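Local coordinates for protein beta-L-arabinobiosidase (Bacteroides thetaiotaomicron, PDB 5MQR) that probably hydrolyses arabinofuranosyl linkages in plant pectin as a beta-L-arabinobiosidase, and is also tentatively assigned exo-alpha-sialidase activity, at residues N823-S834 against A846-K857; A918-R927 against Y997-W1005. All blocks are in the same frame, centred on the assembly; numbering follows the deposited sequence.

Interaction 1: N823-S834 against A846-K857; sequences NSYMYGNAKALS and AMRYGMRADTLK
N823 begins this contact by resting its OD1 side against the CD2 branch of L856, where helices 820-839 and 843-864 pack as an antiparallel alpha hairpin within the helical glycosidase domain. The segment axes come within 7.5 Å, at 153° between their directions. N823 OD1 is hydrogen-bonded to Y796 N and ND2 to R819 O, and the touch of OD1 on L856 is a loose van der Waals one. One turn on, selenomethionine M826 offers its CB to L856 CD1, then bends away toward helix 768-788. L856 starts out toward the first helix, and its CD1 lies 3.6 Å from Y827 N.

Y827 reaches across because its CG stands anti to the backbone N (chi1 170°). A853 O meets the ring at its edge and in plane, 3.3 Å from Y827 CD1. Beside it, K857 runs in the same direction, with its CB 3.7 Å from Y827 CE1, before its amino end goes on to D898. The close approach of the helices is bought with small residues: the methyls A830 CB and A853 CB are 4.0 Å apart, and A830 O packs on Y849 CB.

L833 crosses Y849 with its CB over one ring face, 4.0 Å from the centroid in a CH-pi contact, while its CD1 lies over the same face, nearest CE1. R852 NH1 sits over the centre of the opposite face, its guanidinium paired through NE with E786. Finally, S834 packs close to G850, where a CB would be tight against S834 OG and clash with A846 O of its own helix. The hydroxyl S834 OG donates to A846 O at 2.6 Å, tilted 22° from the carbonyl plane, and that oxygen also takes G850 N.

Interaction 2: A918-R927 against Y997-W1005; sequences APYGLTTAER and YLDEVTGYW
G1003 CA sits over one face of the Y920 ring, 3.5 Å from the ring centroid and almost on the normal, a CH-pi contact. At the edge of the same ring, in its plane, come two carbonyls, E1000 O and V1001 O, the latter 3.3 Å from Y920 CE1. The other flat group, the R927 guanidinium, carries the A918 methyl over one face, offset toward the rim, and a water in plane at its edge. That water accepts from R927 NE at 2.7 Å and donates to E1000 OE2, linking two opposite charges that do not touch directly.

Y920 sits in the type I turn of a tight beta hairpin, A918 to G921. Its CG is anti to the carbonyl carbon (chi1 -73°), which lays the ring along the 1001-1003 backbone, while Y920 N bonds E1000 O at 2.9 Å. G1003 has a positive phi, and a CB there would lie 2.7 Å from Y920 CE2, a clash, so the close seat of the ring depends on its bare CA. An alanine in place of Y920 would keep the backbone bond but would probably leave G1003 CA and the 1001-1003 backbone without the ring that packs along them.

The opposing loop is shaped by D999, whose OD1 accepts from V1001 N (an Asx turn) and T1002 N, which together make an Asx motif. E1000 packs its CB and CG against A918 CB and T923 CG2, the latter 3.7 Å from E1000 CB. R933 pairs with E1000 OE1 and also with D999 OD2, and R927 NH1 bonds S917 O. Behind the hairpin, L922 turns away onto helices 948-964 and 972-985; L998, from the other loop, touches S985 at the end of the second helix.

How the interactions relate
Both interactions belong to the helical glycosidase domain, but they lie in different parts of it: their centres are 33 Å apart and their nearest atoms about 11 Å, with no direct touch. Along the chain interaction 1 closes before interaction 2 opens. The first joins two consecutive helices through side chains packed on one another and on the facing backbone; the second ties a beta hairpin to a loop 70 residues further on, largely through backbone atoms, a ring and a water. Neither includes a ligand of the sodium site (Q44, E494, N495) or of the calcium site (D452, D454, D457, E597). Next to interaction 2, a triethylene glycol, probably from the crystallisation liquor, lies about 4 Å from the R927 side chain.

Interaction 1: N823-S834 against A846-K857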
loop_
_atom_site.group_PDB
_atom_site.type_symbol
_atom_site.label_atom_id
_atom_site.label_comp_id
_atom_site.label_asym_id
_atom_site.label_seq_id
_atom_site.Cartn_x
_atom_site.Cartn_y
_atom_site.Cartn_z
ATOM N N ASN A 823 -9.931 6.200 -44.344
ATOM C CA ASN A 823 -11.125 6.984 -43.988
ATOM C C ASN A 823 -11.298 7.211 -42.477
ATOM O O ASN A 823 -11.643 8.316 -42.074
ATOM C CB ASN A 823 -12.388 6.402 -44.614
ATOM C CG ASN A 823 -12.439 6.660 -46.104
ATOM O OD1 ASN A 823 -12.649 7.807 -46.520
ATOM N ND2 ASN A 823 -12.183 5.618 -46.922
ATOM N N SER A 824 -11.049 6.192 -41.661
ATOM C CA SER A 824 -11.144 6.349 -40.226
ATOM C C SER A 824 -9.989 7.215 -39.723
ATOM O O SER A 824 -10.167 8.028 -38.820
ATOM C CB SER A 824 -11.106 4.985 -39.537
ATOM O OG SER A 824 -12.223 4.203 -39.890
ATOM N N TYR A 825 -8.804 7.005 -40.299
ATOM C CA TYR A 825 -7.632 7.759 -39.906
ATOM C C TYR A 825 -7.867 9.261 -40.133
ATOM O O TYR A 825 -7.533 10.089 -39.284
ATOM C CB TYR A 825 -6.372 7.355 -40.693
ATOM C CG TYR A 825 -5.872 5.927 -40.615
ATOM C CD1 TYR A 825 -6.300 5.025 -39.636
ATOM C CD2 TYR A 825 -4.915 5.500 -41.514
ATOM C CE1 TYR A 825 -5.814 3.729 -39.593
ATOM C CE2 TYR A 825 -4.410 4.217 -41.475
ATOM C CZ TYR A 825 -4.869 3.327 -40.528
ATOM O OH TYR A 825 -4.342 2.055 -40.536
HETATM N N MSE A 826 -8.433 9.600 -41.279
HETATM C CA MSE A 826 -8.659 10.999 -41.632
HETATM C C MSE A 826 -9.772 11.536 -40.777
HETATM O O MSE A 826 -9.669 12.678 -40.310
HETATM C CB MSE A 826 -8.899 11.184 -43.115
HETATM C CG MSE A 826 -7.654 10.779 -43.927
HETATM SE SE MSE A 826 -6.060 11.852 -43.535
HETATM C CE MSE A 826 -6.602 13.558 -44.335
ATOM N N TYR A 827 -10.806 10.724 -40.513
ATOM C CA TYR A 827 -11.813 11.102 -39.513
ATOM C C TYR A 827 -11.133 11.495 -38.191
ATOM O O TYR A 827 -11.370 12.587 -37.655
ATOM C CB TYR A 827 -12.832 9.982 -39.254
ATOM C CG TYR A 827 -13.694 10.284 -38.067
ATOM C CD1 TYR A 827 -14.765 11.169 -38.166
ATOM C CD2 TYR A 827 -13.413 9.730 -36.821
ATOM C CE1 TYR A 827 -15.552 11.482 -37.061
ATOM C CE2 TYR A 827 -14.196 10.034 -35.714
ATOM C CZ TYR A 827 -15.260 10.906 -35.835
ATOM O OH TYR A 827 -16.015 11.195 -34.729
ATOM N N GLY A 828 -10.304 10.587 -37.678
ATOM C CA GLY A 828 -9.542 10.796 -36.453
ATOM C C GLY A 828 -8.669 12.041 -36.468
ATOM O O GLY A 828 -8.643 12.791 -35.479
ATOM N N ASN A 829 -7.975 12.275 -37.586
ATOM C CA ASN A 829 -7.084 13.444 -37.708
ATOM C C ASN A 829 -7.873 14.732 -37.718
ATOM O O ASN A 829 -7.509 15.699 -37.047
ATOM C CB ASN A 829 -6.233 13.385 -38.971
ATOM C CG ASN A 829 -5.214 12.275 -38.947
ATOM O OD1 ASN A 829 -4.722 11.875 -37.889
ATOM N ND2 ASN A 829 -4.876 11.778 -40.130
ATOM N N ALA A 830 -8.963 14.717 -38.470
ATOM C CA ALA A 830 -9.904 15.837 -38.517
ATOM C C ALA A 830 -10.469 16.136 -37.138
ATOM O O ALA A 830 -10.452 17.277 -36.703
ATOM C CB ALA A 830 -11.021 15.553 -39.506
ATOM N N LYS A 831 -10.936 15.112 -36.437
ATOM C CA LYS A 831 -11.518 15.309 -35.114
ATOM C C LYS A 831 -10.469 15.902 -34.169
ATOM O O LYS A 831 -10.762 16.821 -33.413
ATOM C CB LYS A 831 -12.024 13.991 -34.527
ATOM C CG LYS A 831 -13.289 14.127 -33.694
ATOM C CD LYS A 831 -13.344 13.227 -32.465
ATOM C CE LYS A 831 -12.985 11.759 -32.723
ATOM N NZ LYS A 831 -12.871 11.068 -31.400
ATOM N N ALA A 832 -9.249 15.375 -34.238
ATOM C CA ALA A 832 -8.159 15.807 -33.368
ATOM C C ALA A 832 -7.745 17.238 -33.680
ATOM O O ALA A 832 -7.498 18.013 -32.765
ATOM C CB ALA A 832 -6.968 14.868 -33.482
ATOM N N LEU A 833 -7.677 17.584 -34.962
ATOM C CA LEU A 833 -7.330 18.940 -35.348
ATOM C C LEU A 833 -8.418 19.941 -34.953
ATOM O O LEU A 833 -8.093 21.062 -34.632
ATOM C CB LEU A 833 -7.002 19.036 -36.850
ATOM C CG LEU A 833 -5.569 18.607 -37.204
ATOM C CD1 LEU A 833 -5.453 18.239 -38.669
ATOM C CD2 LEU A 833 -4.571 19.708 -36.877
ATOM N N SER A 834 -9.689 19.535 -34.959
ATOM C CA SER A 834 -10.768 20.384 -34.463
ATOM C C SER A 834 -10.569 20.731 -32.997
ATOM O O SER A 834 -10.597 21.905 -32.615
ATOM C CB SER A 834 -12.133 19.720 -34.640
ATOM O OG SER A 834 -13.168 20.617 -34.271
ATOM N N ALA A 846 -11.412 25.079 -35.590
ATOM C CA ALA A 846 -12.265 24.097 -34.951
ATOM C C ALA A 846 -13.413 23.693 -35.864
ATOM O O ALA A 846 -13.671 22.518 -36.019
ATOM C CB ALA A 846 -12.804 24.615 -33.638
HETATM N N MSE A 847 -14.070 24.663 -36.484
HETATM C CA MSE A 847 -15.194 24.372 -37.371
HETATM C C MSE A 847 -14.749 23.735 -38.667
HETATM O O MSE A 847 -15.315 22.736 -39.059
HETATM C CB MSE A 847 -15.995 25.635 -37.677
HETATM C CG MSE A 847 -17.255 25.401 -38.525
HETATM SE SE MSE A 847 -18.369 24.003 -37.679
HETATM C CE MSE A 847 -18.687 24.787 -35.910
ATOM N N ARG A 848 -13.746 24.304 -39.342
ATOM C CA ARG A 848 -13.213 23.716 -40.598
ATOM C C ARG A 848 -12.926 22.207 -40.475
ATOM O O ARG A 848 -13.307 21.423 -41.354
ATOM C CB ARG A 848 -11.940 24.426 -41.080
ATOM C CG ARG A 848 -12.186 25.662 -41.919
ATOM C CD ARG A 848 -10.887 26.323 -42.356
ATOM N NE ARG A 848 -10.282 27.129 -41.295
ATOM C CZ ARG A 848 -10.684 28.352 -40.920
ATOM N NH1 ARG A 848 -11.726 28.953 -41.489
ATOM N NH2 ARG A 848 -10.039 28.974 -39.939
ATOM N N TYR A 849 -12.287 21.807 -39.390
ATOM C CA TYR A 849 -11.929 20.407 -39.210
ATOM C C TYR A 849 -13.043 19.568 -38.587
ATOM O O TYR A 849 -13.106 18.381 -38.858
ATOM C CB TYR A 849 -10.608 20.266 -38.437
ATOM C CG TYR A 849 -9.427 20.570 -39.313
ATOM C CD1 TYR A 849 -8.882 19.589 -40.127
ATOM C CD2 TYR A 849 -8.878 21.845 -39.365
ATOM C CE1 TYR A 849 -7.798 19.857 -40.959
ATOM C CE2 TYR A 849 -7.804 22.139 -40.200
ATOM C CZ TYR A 849 -7.262 21.142 -40.994
ATOM O OH TYR A 849 -6.199 21.420 -41.816
ATOM N N GLY A 850 -13.900 20.170 -37.763
ATOM C CA GLY A 850 -15.087 19.507 -37.237
ATOM C C GLY A 850 -16.067 19.154 -38.350
ATOM O O GLY A 850 -16.661 18.091 -38.327
HETATM N N MSE A 851 -16.222 20.040 -39.333
HETATM C CA MSE A 851 -17.007 19.753 -40.538
HETATM C C MSE A 851 -16.449 18.606 -41.331
HETATM O O MSE A 851 -17.222 17.817 -41.867
HETATM C CB MSE A 851 -17.004 20.904 -41.528
HETATM C CG MSE A 851 -17.847 22.074 -41.070
HETATM SE SE MSE A 851 -19.768 21.652 -41.015
HETATM C CE MSE A 851 -20.091 20.957 -42.839
ATOM N N ARG A 852 -15.120 18.536 -41.453
ATOM C CA ARG A 852 -14.470 17.420 -42.160
ATOM C C ARG A 852 -14.713 16.092 -41.455
ATOM O O ARG A 852 -14.931 15.068 -42.106
ATOM C CB ARG A 852 -12.970 17.637 -42.316
ATOM C CG ARG A 852 -12.613 18.699 -43.329
ATOM C CD ARG A 852 -11.159 19.028 -43.130
ATOM N NE ARG A 852 -10.566 19.718 -44.259
ATOM C CZ ARG A 852 -10.113 20.973 -44.272
ATOM N NH1 ARG A 852 -10.191 21.784 -43.208
ATOM N NH2 ARG A 852 -9.576 21.436 -45.397
ATOM N N ALA A 853 -14.687 16.139 -40.127
ATOM C CA ALA A 853 -14.986 14.978 -39.296
ATOM C C ALA A 853 -16.442 14.529 -39.466
ATOM O O ALA A 853 -16.665 13.379 -39.770
ATOM C CB ALA A 853 -14.649 15.243 -37.832
ATOM N N ASP A 854 -17.421 15.415 -39.321
ATOM C CA ASP A 854 -18.819 15.016 -39.544
ATOM C C ASP A 854 -19.005 14.431 -40.954
ATOM O O ASP A 854 -19.701 13.423 -41.115
ATOM C CB ASP A 854 -19.810 16.177 -39.381
ATOM C CG ASP A 854 -19.803 16.784 -37.989
ATOM O OD1 ASP A 854 -19.404 16.101 -37.030
ATOM O OD2 ASP A 854 -20.196 17.977 -37.863
ATOM N N THR A 855 -18.396 15.074 -41.956
ATOM C CA THR A 855 -18.487 14.627 -43.355
ATOM C C THR A 855 -18.011 13.189 -43.472
ATOM O O THR A 855 -18.731 12.365 -44.003
ATOM C CB THR A 855 -17.670 15.528 -44.310
ATOM O OG1 THR A 855 -18.164 16.867 -44.241
ATOM C CG2 THR A 855 -17.758 15.047 -45.768
ATOM N N LEU A 856 -16.830 12.889 -42.927
ATOM C CA LEU A 856 -16.217 11.559 -43.059
ATOM C C LEU A 856 -16.922 10.497 -42.239
ATOM O O LEU A 856 -17.056 9.365 -42.670
ATOM C CB LEU A 856 -14.741 11.592 -42.677
ATOM C CG LEU A 856 -13.841 12.350 -43.650
ATOM C CD1 LEU A 856 -12.470 12.611 -43.043
ATOM C CD2 LEU A 856 -13.703 11.595 -44.964
ATOM N N LYS A 857 -17.350 10.855 -41.039
ATOM C CA LYS A 857 -18.179 9.962 -40.241
ATOM C C LYS A 857 -19.413 9.499 -41.043
ATOM O O LYS A 857 -19.692 8.296 -41.128
ATOM C CB LYS A 857 -18.616 10.658 -38.960
ATOM C CG LYS A 857 -19.633 9.883 -38.163
ATOM C CD LYS A 857 -19.779 10.444 -36.772
ATOM C CE LYS A 857 -20.981 9.801 -36.120
ATOM N NZ LYS A 857 -21.209 10.460 -34.830
#

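Interaction 2: A918-R927 against Y997-W1005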
loop_
_atom_site.group_PDB
_atom_site.type_symbol
_atom_site.label_atom_id
_atom_site.label_comp_id
_atom_site.label_asym_id
_atom_site.label_seq_id
_atom_site.Cartn_x
_atom_site.Cartn_y
_atom_site.Cartn_z
ATOM N N ALA A 918 -8.775 -16.977 -33.448
ATOM C CA ALA A 918 -7.846 -18.065 -33.822
ATOM C C ALA A 918 -7.046 -18.543 -32.619
ATOM O O ALA A 918 -7.028 -17.848 -31.586
ATOM C CB ALA A 918 -6.906 -17.605 -34.930
ATOM N N PRO A 919 -6.370 -19.712 -32.746
ATOM C CA PRO A 919 -5.611 -20.192 -31.605
ATOM C C PRO A 919 -4.539 -19.237 -31.056
ATOM O O PRO A 919 -4.356 -19.209 -29.838
ATOM C CB PRO A 919 -5.007 -21.514 -32.109
ATOM C CG PRO A 919 -6.024 -22.016 -33.067
ATOM C CD PRO A 919 -6.483 -20.762 -33.776
ATOM N N TYR A 920 -3.895 -18.440 -31.905
ATOM C CA TYR A 920 -2.885 -17.467 -31.414
ATOM C C TYR A 920 -3.314 -15.987 -31.353
ATOM O O TYR A 920 -2.480 -15.114 -31.114
ATOM C CB TYR A 920 -1.535 -17.690 -32.125
ATOM C CG TYR A 920 -0.891 -18.947 -31.595
ATOM C CD1 TYR A 920 -1.248 -20.198 -32.077
ATOM C CD2 TYR A 920 0.007 -18.886 -30.560
ATOM C CE1 TYR A 920 -0.702 -21.352 -31.556
ATOM C CE2 TYR A 920 0.560 -20.028 -30.024
ATOM C CZ TYR A 920 0.210 -21.260 -30.514
ATOM O OH TYR A 920 0.792 -22.386 -29.970
ATOM N N GLY A 921 -4.615 -15.724 -31.475
ATOM C CA GLY A 921 -5.191 -14.374 -31.368
ATOM C C GLY A 921 -6.113 -14.012 -32.528
ATOM O O GLY A 921 -6.933 -14.817 -32.958
ATOM N N LEU A 922 -5.940 -12.808 -33.064
ATOM C CA LEU A 922 -6.887 -12.194 -33.993
ATOM C C LEU A 922 -6.310 -12.184 -35.394
ATOM O O LEU A 922 -5.181 -11.713 -35.604
ATOM C CB LEU A 922 -7.205 -10.754 -33.576
ATOM C CG LEU A 922 -7.854 -10.624 -32.199
ATOM C CD1 LEU A 922 -7.708 -9.213 -31.682
ATOM C CD2 LEU A 922 -9.315 -11.022 -32.207
ATOM N N THR A 923 -7.077 -12.717 -36.339
ATOM C CA THR A 923 -6.665 -12.781 -37.732
ATOM C C THR A 923 -6.882 -11.400 -38.367
ATOM O O THR A 923 -7.574 -10.532 -37.788
ATOM C CB THR A 923 -7.477 -13.830 -38.485
ATOM O OG1 THR A 923 -8.870 -13.597 -38.248
ATOM C CG2 THR A 923 -7.115 -15.238 -38.038
ATOM N N THR A 924 -6.235 -11.185 -39.512
ATOM C CA THR A 924 -6.419 -9.959 -40.302
ATOM C C THR A 924 -7.602 -10.037 -41.263
ATOM O O THR A 924 -7.965 -9.028 -41.849
ATOM C CB THR A 924 -5.170 -9.596 -41.113
ATOM O OG1 THR A 924 -4.538 -10.790 -41.602
ATOM C CG2 THR A 924 -4.201 -8.809 -40.254
ATOM N N ALA A 925 -8.191 -11.221 -41.411
ATOM C CA ALA A 925 -9.330 -11.435 -42.288
ATOM C C ALA A 925 -10.144 -12.578 -41.732
ATOM O O ALA A 925 -9.614 -13.475 -41.058
ATOM C CB ALA A 925 -8.865 -11.765 -43.703
ATOM N N GLU A 926 -11.437 -12.545 -41.984
ATOM C CA GLU A 926 -12.313 -13.562 -41.425
ATOM C C GLU A 926 -11.909 -14.951 -41.929
ATOM O O GLU A 926 -11.699 -15.156 -43.120
ATOM C CB GLU A 926 -13.782 -13.248 -41.737
ATOM C CG GLU A 926 -14.111 -13.184 -43.225
ATOM C CD GLU A 926 -15.528 -12.787 -43.508
ATOM O OE1 GLU A 926 -16.413 -12.983 -42.645
ATOM O OE2 GLU A 926 -15.747 -12.281 -44.626
ATOM N N ARG A 927 -11.822 -15.907 -41.015
ATOM C CA ARG A 927 -11.330 -17.250 -41.347
ATOM C C ARG A 927 -12.230 -18.027 -42.330
ATOM O O ARG A 927 -11.735 -18.887 -43.071
ATOM C CB ARG A 927 -11.093 -18.034 -40.067
ATOM C CG ARG A 927 -9.974 -17.414 -39.242
ATOM C CD ARG A 927 -9.804 -18.104 -37.909
ATOM N NE ARG A 927 -9.156 -19.401 -38.052
ATOM C CZ ARG A 927 -9.201 -20.392 -37.156
ATOM N NH1 ARG A 927 -9.875 -20.277 -36.007
ATOM N NH2 ARG A 927 -8.563 -21.525 -37.416
ATOM N N TYR A 997 4.865 -10.942 -38.333
ATOM C CA TYR A 997 3.560 -11.586 -38.377
ATOM C C TYR A 997 3.699 -13.074 -38.162
ATOM O O TYR A 997 4.784 -13.628 -38.347
ATOM C CB TYR A 997 2.840 -11.280 -39.704
ATOM C CG TYR A 997 3.311 -11.991 -40.974
ATOM C CD1 TYR A 997 4.650 -11.987 -41.378
ATOM C CD2 TYR A 997 2.389 -12.606 -41.811
ATOM C CE1 TYR A 997 5.046 -12.614 -42.558
ATOM C CE2 TYR A 997 2.770 -13.234 -42.991
ATOM C CZ TYR A 997 4.097 -13.242 -43.365
ATOM O OH TYR A 997 4.448 -13.860 -44.558
ATOM N N LEU A 998 2.601 -13.718 -37.774
ATOM C CA LEU A 998 2.649 -15.137 -37.404
ATOM C C LEU A 998 1.424 -15.928 -37.850
ATOM O O LEU A 998 0.351 -15.374 -38.119
ATOM C CB LEU A 998 2.808 -15.268 -35.878
ATOM C CG LEU A 998 1.638 -14.686 -35.080
ATOM C CD1 LEU A 998 1.123 -15.686 -34.064
ATOM C CD2 LEU A 998 1.953 -13.361 -34.399
ATOM N N ASP A 999 1.606 -17.235 -37.882
ATOM C CA ASP A 999 0.571 -18.177 -38.249
ATOM C C ASP A 999 -0.502 -18.237 -37.152
ATOM O O ASP A 999 -0.186 -18.413 -35.978
ATOM C CB ASP A 999 1.199 -19.551 -38.480
ATOM C CG ASP A 999 0.221 -20.546 -39.042
ATOM O OD1 ASP A 999 -0.757 -20.900 -38.345
ATOM O OD2 ASP A 999 0.408 -20.959 -40.193
ATOM N N GLU A 1000 -1.761 -18.060 -37.551
ATOM C CA GLU A 1000 -2.877 -17.934 -36.613
ATOM C C GLU A 1000 -3.221 -19.230 -35.867
ATOM O O GLU A 1000 -3.739 -19.182 -34.736
ATOM C CB GLU A 1000 -4.134 -17.369 -37.318
ATOM C CG GLU A 1000 -4.957 -18.353 -38.171
ATOM C CD GLU A 1000 -4.328 -18.773 -39.511
ATOM O OE1 GLU A 1000 -3.311 -18.168 -39.954
ATOM O OE2 GLU A 1000 -4.880 -19.713 -40.150
ATOM N N VAL A 1001 -2.955 -20.370 -36.516
ATOM C CA VAL A 1001 -3.191 -21.710 -35.937
ATOM C C VAL A 1001 -1.972 -22.240 -35.159
ATOM O O VAL A 1001 -2.146 -22.844 -34.094
ATOM C CB VAL A 1001 -3.578 -22.740 -37.026
ATOM C CG1 VAL A 1001 -3.720 -24.170 -36.467
ATOM C CG2 VAL A 1001 -4.864 -22.321 -37.726
ATOM N N THR A 1002 -0.767 -22.050 -35.712
ATOM C CA THR A 1002 0.438 -22.704 -35.176
ATOM C C THR A 1002 1.274 -21.824 -34.328
ATOM O O THR A 1002 2.092 -22.327 -33.617
ATOM C CB THR A 1002 1.383 -23.281 -36.248
ATOM O OG1 THR A 1002 1.982 -22.228 -37.007
ATOM C CG2 THR A 1002 0.626 -24.194 -37.161
ATOM N N GLY A 1003 1.103 -20.519 -34.425
ATOM C CA GLY A 1003 1.915 -19.574 -33.670
ATOM C C GLY A 1003 3.285 -19.293 -34.284
ATOM O O GLY A 1003 4.041 -18.483 -33.752
ATOM N N TYR A 1004 3.596 -19.943 -35.408
ATOM C CA TYR A 1004 4.893 -19.789 -36.041
ATOM C C TYR A 1004 5.090 -18.368 -36.532
ATOM O O TYR A 1004 4.312 -17.877 -37.336
ATOM C CB TYR A 1004 5.028 -20.747 -37.226
ATOM C CG TYR A 1004 6.359 -20.688 -37.929
ATOM C CD1 TYR A 1004 7.567 -20.783 -37.221
ATOM C CD2 TYR A 1004 6.424 -20.574 -39.318
ATOM C CE1 TYR A 1004 8.794 -20.752 -37.892
ATOM C CE2 TYR A 1004 7.643 -20.558 -39.991
ATOM C CZ TYR A 1004 8.823 -20.640 -39.280
ATOM O OH TYR A 1004 10.007 -20.620 -39.976
ATOM N N TRP A 1005 6.133 -17.728 -36.061
ATOM C CA TRP A 1005 6.516 -16.415 -36.597
ATOM C C TRP A 1005 7.028 -16.634 -38.017
ATOM O O TRP A 1005 7.966 -17.385 -38.239
ATOM C CB TRP A 1005 7.555 -15.732 -35.713
ATOM C CG TRP A 1005 6.968 -15.166 -34.455
ATOM C CD1 TRP A 1005 6.984 -15.723 -33.225
ATOM C CD2 TRP A 1005 6.270 -13.917 -34.322
ATOM N NE1 TRP A 1005 6.345 -14.917 -32.337
ATOM C CE2 TRP A 1005 5.882 -13.806 -32.988
ATOM C CE3 TRP A 1005 5.913 -12.903 -35.215
ATOM C CZ2 TRP A 1005 5.196 -12.695 -32.503
ATOM C CZ3 TRP A 1005 5.211 -11.821 -34.738
ATOM C CH2 TRP A 1005 4.861 -11.722 -33.394
HETATM O O HOH W 1 -7.531 -20.264 -39.974
#